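PDB 2YWD: pyridoxal 5'-phosphate synthase subunit PdxT from Thermus thermophilus, which probably hydrolyses glutamine to glutamate and passes the ammonia on to its partner PdxS for the synthesis of pyridoxal 5'-phosphate. Local coordinates for residues D64-R67 / K68-E72. Numbering follows the deposited sequence.
Sequences DEVR and KRVEE
Glu-65 sets CG opposite its backbone N (chi1 -177°) and then bends at chi2, while Arg-69 turns CG away from its carbonyl carbon and folds at chi2 and chi3; the two chains thereby meet one helical turn apart. Glu-65 OE2 lies 3.7 Å from Arg-69 CG, so the carboxylate touches the aliphatic part of the arginine rather than its charge, and the two flat groups are turned 48° apart. Water completes the polar link. One molecule donates to Glu-65 OE2 and accepts from Arg-69 NH1; a second donates to the same oxygen and accepts from Lys-68 NZ, at 2.6 Å from that nitrogen. Lys-68 runs alongside Glu-65, and its NZ lies 3.0 Å from Glu-72 OE2, a salt bridge in which OE2 is met on its syn side but well out of the carboxylate plane. A long salt bridge, 3.6 Å, from Glu-72 OE1 to Arg-69 NE closes a network whose opposite charges probably stabilise one another at the helix end. Ser-74 OG is hydrogen-bonded to both Glu-72 OE1 and Arg-69 NE. Beneath the side chains run the i to i+4 bonds of an alpha helix, exemplified by Val-70 N to Val-66 O at 2.9 Å, with an N-H...O angle of 168°. On the inner face Val-66 CG1 approaches Val-70 CG2 at 4.1 Å. Both valines rest on Leu-77 of strand 76-80, the central-sheet strand that follows helix 62-71, while Arg-69 NH1 is hydrogen-bonded to Leu-37 O in the loop between strands 29-31 and 42-45.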
loop_
_atom_site.group_PDB
_atom_site.type_symbol
_atom_site.label_atom_id
_atom_site.label_comp_id
_atom_site.label_asym_id
_atom_site.label_seq_id
_atom_site.Cartn_x
_atom_site.Cartn_y
_atom_site.Cartn_z
ATOM N N ASP A 64 4.540 -7.651 13.419
ATOM C CA ASP A 64 5.904 -7.832 13.895
ATOM C C ASP A 64 6.799 -8.625 12.939
ATOM O O ASP A 64 7.961 -8.269 12.738
ATOM C CB ASP A 64 5.863 -8.479 15.280
ATOM C CG ASP A 64 5.121 -7.614 16.292
ATOM O OD1 ASP A 64 4.516 -8.166 17.234
ATOM O OD2 ASP A 64 5.148 -6.374 16.140
ATOM N N GLU A 65 6.262 -9.686 12.341
ATOM C CA GLU A 65 7.044 -10.495 11.406
ATOM C C GLU A 65 7.343 -9.685 10.148
ATOM O O GLU A 65 8.447 -9.743 9.605
ATOM C CB GLU A 65 6.286 -11.772 11.043
ATOM C CG GLU A 65 7.042 -12.738 10.126
ATOM C CD GLU A 65 8.387 -13.178 10.690
ATOM O OE1 GLU A 65 8.538 -13.224 11.929
ATOM O OE2 GLU A 65 9.294 -13.494 9.891
ATOM N N VAL A 66 6.361 -8.922 9.681
ATOM C CA VAL A 66 6.574 -8.104 8.499
ATOM C C VAL A 66 7.668 -7.071 8.789
ATOM O O VAL A 66 8.552 -6.846 7.959
ATOM C CB VAL A 66 5.276 -7.386 8.070
ATOM C CG1 VAL A 66 5.585 -6.339 7.026
ATOM C CG2 VAL A 66 4.281 -8.401 7.510
ATOM N N ARG A 67 7.615 -6.449 9.965
ATOM C CA ARG A 67 8.621 -5.454 10.327
ATOM C C ARG A 67 10.019 -6.076 10.254
ATOM O O ARG A 67 10.963 -5.473 9.734
ATOM C CB ARG A 67 8.364 -4.913 11.743
ATOM C CG ARG A 67 9.337 -3.814 12.163
ATOM C CD ARG A 67 9.007 -3.204 13.534
ATOM N NE ARG A 67 7.722 -2.504 13.551
ATOM C CZ ARG A 67 6.597 -3.003 14.055
ATOM N NH1 ARG A 67 6.585 -4.215 14.601
ATOM N NH2 ARG A 67 5.474 -2.295 13.997
ATOM N N LYS A 68 10.135 -7.292 10.776
ATOM C CA LYS A 68 11.398 -8.018 10.779
ATOM C C LYS A 68 11.857 -8.334 9.352
ATOM O O LYS A 68 13.026 -8.147 9.006
ATOM C CB LYS A 68 11.238 -9.317 11.574
ATOM C CG LYS A 68 12.469 -10.206 11.582
ATOM C CD LYS A 68 12.168 -11.546 12.236
ATOM C CE LYS A 68 13.365 -12.483 12.154
ATOM N NZ LYS A 68 13.799 -12.695 10.743
ATOM N N ARG A 69 10.928 -8.805 8.528
ATOM C CA ARG A 69 11.232 -9.150 7.142
ATOM C C ARG A 69 11.691 -7.943 6.319
ATOM O O ARG A 69 12.648 -8.041 5.548
ATOM C CB ARG A 69 10.004 -9.795 6.482
ATOM C CG ARG A 69 9.649 -11.185 7.020
ATOM C CD ARG A 69 10.678 -12.228 6.592
ATOM N NE ARG A 69 10.752 -12.331 5.139
ATOM C CZ ARG A 69 9.832 -12.922 4.382
ATOM N NH1 ARG A 69 8.764 -13.480 4.940
ATOM N NH2 ARG A 69 9.966 -12.931 3.062
ATOM N N VAL A 70 11.009 -6.812 6.472
ATOM C CA VAL A 70 11.377 -5.607 5.734
ATOM C C VAL A 70 12.735 -5.090 6.199
ATOM O O VAL A 70 13.563 -4.668 5.387
ATOM C CB VAL A 70 10.324 -4.495 5.914
ATOM C CG1 VAL A 70 10.802 -3.207 5.258
ATOM C CG2 VAL A 70 9.011 -4.935 5.301
ATOM N N GLU A 71 12.957 -5.138 7.508
ATOM C CA GLU A 71 14.210 -4.689 8.100
ATOM C C GLU A 71 15.394 -5.482 7.548
ATOM O O GLU A 71 16.470 -4.929 7.323
ATOM C CB GLU A 71 14.151 -4.844 9.623
ATOM C CG GLU A 71 15.362 -4.285 10.355
ATOM C CD GLU A 71 15.522 -2.791 10.150
ATOM O OE1 GLU A 71 14.576 -2.042 10.474
ATOM O OE2 GLU A 71 16.592 -2.364 9.664
ATOM N N GLU A 72 15.196 -6.778 7.327
ATOM C CA GLU A 72 16.267 -7.616 6.804
ATOM C C GLU A 72 16.302 -7.576 5.277
ATOM O O GLU A 72 17.139 -8.223 4.648
ATOM C CB GLU A 72 16.102 -9.057 7.296
ATOM C CG GLU A 72 14.939 -9.812 6.691
ATOM C CD GLU A 72 14.707 -11.151 7.367
ATOM O OE1 GLU A 72 13.969 -11.986 6.800
ATOM O OE2 GLU A 72 15.256 -11.363 8.472
HETATM O O HOH W 1 8.464 -14.565 7.550
HETATM O O HOH W 2 11.980 -14.353 9.883
#